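Local coordinates for carboxyl esterase NP (Bacillus subtilis, PDB 4CCW), which hydrolyses carboxylic esters to an alcohol and a carboxylate as a carboxylesterase of the alpha/beta hydrolase superfamily, at residues Leu238-Glu244 / Glu266-Gly272. Numbering follows the deposited sequence.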
loop_
_atom_site.group_PDB
_atom_site.type_symbol
_atom_site.label_atom_id
_atom_site.label_comp_id
_atom_site.label_asym_id
_atom_site.label_seq_id
_atom_site.Cartn_x
_atom_site.Cartn_y
_atom_site.Cartn_z
ATOM N N LEU A 238 -5.652 11.208 -6.856
ATOM C CA LEU A 238 -5.731 9.860 -7.402
ATOM C C LEU A 238 -4.808 9.740 -8.597
ATOM O O LEU A 238 -5.006 10.421 -9.591
ATOM C CB LEU A 238 -7.176 9.504 -7.791
ATOM C CG LEU A 238 -7.380 8.174 -8.534
ATOM C CD1 LEU A 238 -7.009 6.993 -7.624
ATOM C CD2 LEU A 238 -8.843 8.027 -8.985
ATOM N N LEU A 239 -3.779 8.901 -8.472
ATOM C CA LEU A 239 -2.882 8.579 -9.574
ATOM C C LEU A 239 -3.097 7.164 -10.054
ATOM O O LEU A 239 -3.107 6.219 -9.251
ATOM C CB LEU A 239 -1.413 8.731 -9.163
ATOM C CG LEU A 239 -0.951 10.087 -8.649
ATOM C CD1 LEU A 239 0.557 10.075 -8.411
ATOM C CD2 LEU A 239 -1.331 11.225 -9.603
ATOM N N LEU A 240 -3.262 7.031 -11.367
ATOM C CA LEU A 240 -3.466 5.748 -12.025
ATOM C C LEU A 240 -2.471 5.666 -13.172
ATOM O O LEU A 240 -2.011 6.695 -13.661
ATOM C CB LEU A 240 -4.900 5.654 -12.560
ATOM C CG LEU A 240 -6.022 5.707 -11.518
ATOM C CD1 LEU A 240 -7.271 6.387 -12.074
ATOM C CD2 LEU A 240 -6.302 4.282 -11.020
ATOM N N GLY A 241 -2.126 4.452 -13.589
ATOM C CA GLY A 241 -1.158 4.255 -14.681
ATOM C C GLY A 241 -1.825 3.853 -15.986
ATOM O O GLY A 241 -2.736 3.032 -15.986
ATOM N N GLU A 242 -1.376 4.424 -17.110
ATOM C CA GLU A 242 -1.978 4.103 -18.414
ATOM C C GLU A 242 -1.956 2.606 -18.723
ATOM O O GLU A 242 -2.867 2.095 -19.370
ATOM C CB GLU A 242 -1.337 4.914 -19.568
ATOM C CG GLU A 242 0.100 4.546 -19.903
ATOM C CD GLU A 242 0.624 5.172 -21.204
ATOM O OE1 GLU A 242 -0.073 5.172 -22.239
ATOM O OE2 GLU A 242 1.759 5.661 -21.202
ATOM N N HIS A 243 -0.924 1.916 -18.235
ATOM C CA HIS A 243 -0.755 0.491 -18.497
ATOM C C HIS A 243 -1.348 -0.386 -17.412
ATOM O O HIS A 243 -1.066 -1.583 -17.357
ATOM C CB HIS A 243 0.713 0.191 -18.798
ATOM C CG HIS A 243 1.215 0.881 -20.050
ATOM N ND1 HIS A 243 2.344 1.627 -20.079
ATOM C CD2 HIS A 243 0.656 0.964 -21.321
ATOM C CE1 HIS A 243 2.516 2.130 -21.328
ATOM N NE2 HIS A 243 1.480 1.717 -22.086
ATOM N N GLU A 244 -2.198 0.199 -16.562
ATOM C CA GLU A 244 -2.894 -0.565 -15.498
ATOM C C GLU A 244 -3.591 -1.806 -16.040
ATOM O O GLU A 244 -4.180 -1.767 -17.116
ATOM C CB GLU A 244 -3.898 0.336 -14.749
ATOM C CG GLU A 244 -4.700 -0.392 -13.672
ATOM C CD GLU A 244 -3.819 -0.938 -12.562
ATOM O OE1 GLU A 244 -3.548 -0.195 -11.588
ATOM O OE2 GLU A 244 -3.387 -2.108 -12.692
ATOM N N GLU A 266 -5.540 11.709 -12.195
ATOM C CA GLU A 266 -4.871 11.641 -13.497
ATOM C C GLU A 266 -4.366 10.251 -13.815
ATOM O O GLU A 266 -4.051 9.463 -12.913
ATOM C CB GLU A 266 -3.731 12.672 -13.616
ATOM C CG GLU A 266 -2.554 12.410 -12.695
ATOM C CD GLU A 266 -1.458 13.448 -12.842
ATOM O OE1 GLU A 266 -1.686 14.619 -12.456
ATOM O OE2 GLU A 266 -0.378 13.096 -13.368
ATOM N N VAL A 267 -4.319 9.964 -15.116
ATOM C CA VAL A 267 -3.733 8.737 -15.637
ATOM C C VAL A 267 -2.360 9.107 -16.168
ATOM O O VAL A 267 -2.239 9.929 -17.076
ATOM C CB VAL A 267 -4.579 8.113 -16.758
ATOM C CG1 VAL A 267 -3.849 6.915 -17.371
ATOM C CG2 VAL A 267 -5.932 7.674 -16.223
ATOM N N ILE A 268 -1.340 8.496 -15.584
ATOM C CA ILE A 268 0.058 8.817 -15.846
ATOM C C ILE A 268 0.616 8.030 -17.026
ATOM O O ILE A 268 0.306 6.859 -17.201
ATOM C CB ILE A 268 0.904 8.556 -14.587
ATOM C CG1 ILE A 268 0.579 9.613 -13.537
ATOM C CG2 ILE A 268 2.399 8.544 -14.906
ATOM C CD1 ILE A 268 1.033 9.242 -12.147
ATOM N N LYS A 269 1.459 8.684 -17.819
ATOM C CA LYS A 269 2.061 8.044 -18.990
ATOM C C LYS A 269 3.170 7.074 -18.597
ATOM O O LYS A 269 3.839 7.260 -17.574
ATOM C CB LYS A 269 2.595 9.099 -19.975
ATOM C CG LYS A 269 1.517 9.965 -20.619
ATOM C CD LYS A 269 0.301 9.156 -21.054
ATOM C CE LYS A 269 -0.566 9.918 -22.052
ATOM N NZ LYS A 269 -1.295 11.087 -21.468
ATOM N N ASN A 270 3.335 6.025 -19.398
ATOM C CA ASN A 270 4.491 5.133 -19.289
ATOM C C ASN A 270 4.606 4.485 -17.914
ATOM O O ASN A 270 5.709 4.283 -17.396
ATOM C CB ASN A 270 5.790 5.889 -19.640
ATOM C CG ASN A 270 5.774 6.483 -21.038
ATOM O OD1 ASN A 270 6.111 7.668 -21.238
ATOM N ND2 ASN A 270 5.408 5.662 -22.025
ATOM N N ALA A 271 3.454 4.173 -17.319
ATOM C CA ALA A 271 3.414 3.499 -16.030
ATOM C C ALA A 271 2.142 2.670 -15.952
ATOM O O ALA A 271 1.161 2.949 -16.623
ATOM C CB ALA A 271 3.451 4.511 -14.886
ATOM N N GLY A 272 2.189 1.634 -15.141
ATOM C CA GLY A 272 1.035 0.782 -14.944
ATOM C C GLY A 272 0.676 0.797 -13.482
ATOM O O GLY A 272 0.647 1.847 -12.841
#
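Leu-240 and Ile-268 join the parallel strands 236-241 and 263-268, the second strand entering after helix 249-259 in a beta-alpha-beta crossover. Leu-240 N donates to Glu-266 O, and Ile-268 N reaches Leu-240 O at 2.7 Å, nearly straight at 172°. Packing is close beside this ladder. Leu-239 CD1 meets Ile-268 CD1 at 3.9 Å, while Leu-239 CD2 lies against Glu-266 CG at 3.5 Å. The Glu-266 carboxylate forms a salt bridge with Arg-286 and a hydrogen bond with Tyr-282. Gly-241 fits where a CB would collide with the carbonyls of Ala-271 and Gly-272.

The loop side is more open. There His-243, Lys-269 and Asn-270 are exposed, and the Lys-269 chain crosses Glu-242 at about a right angle. Glu-242 CG sits between the backbone N and carbonyl carbon (chi1 69°) and covers one face of the His-243 ring. Glu-242 OE2 lies in line with Asn-270 N-H, though the modelled 2.4 Å is doubtfully short. An alanine here would probably leave Asn-270 N without its carboxylate partner and take the CG methylene from over the imidazole. Farther on, His-243 N bonds Ala-271 O at 2.8 Å. This bond ties the type I turn from Gly-241 to Glu-244 to the loop leading to His-273; the Glu-244 OE1 to His-273 ND1 hydrogen bond is consistent with the acid-histidine pair of a catalytic triad.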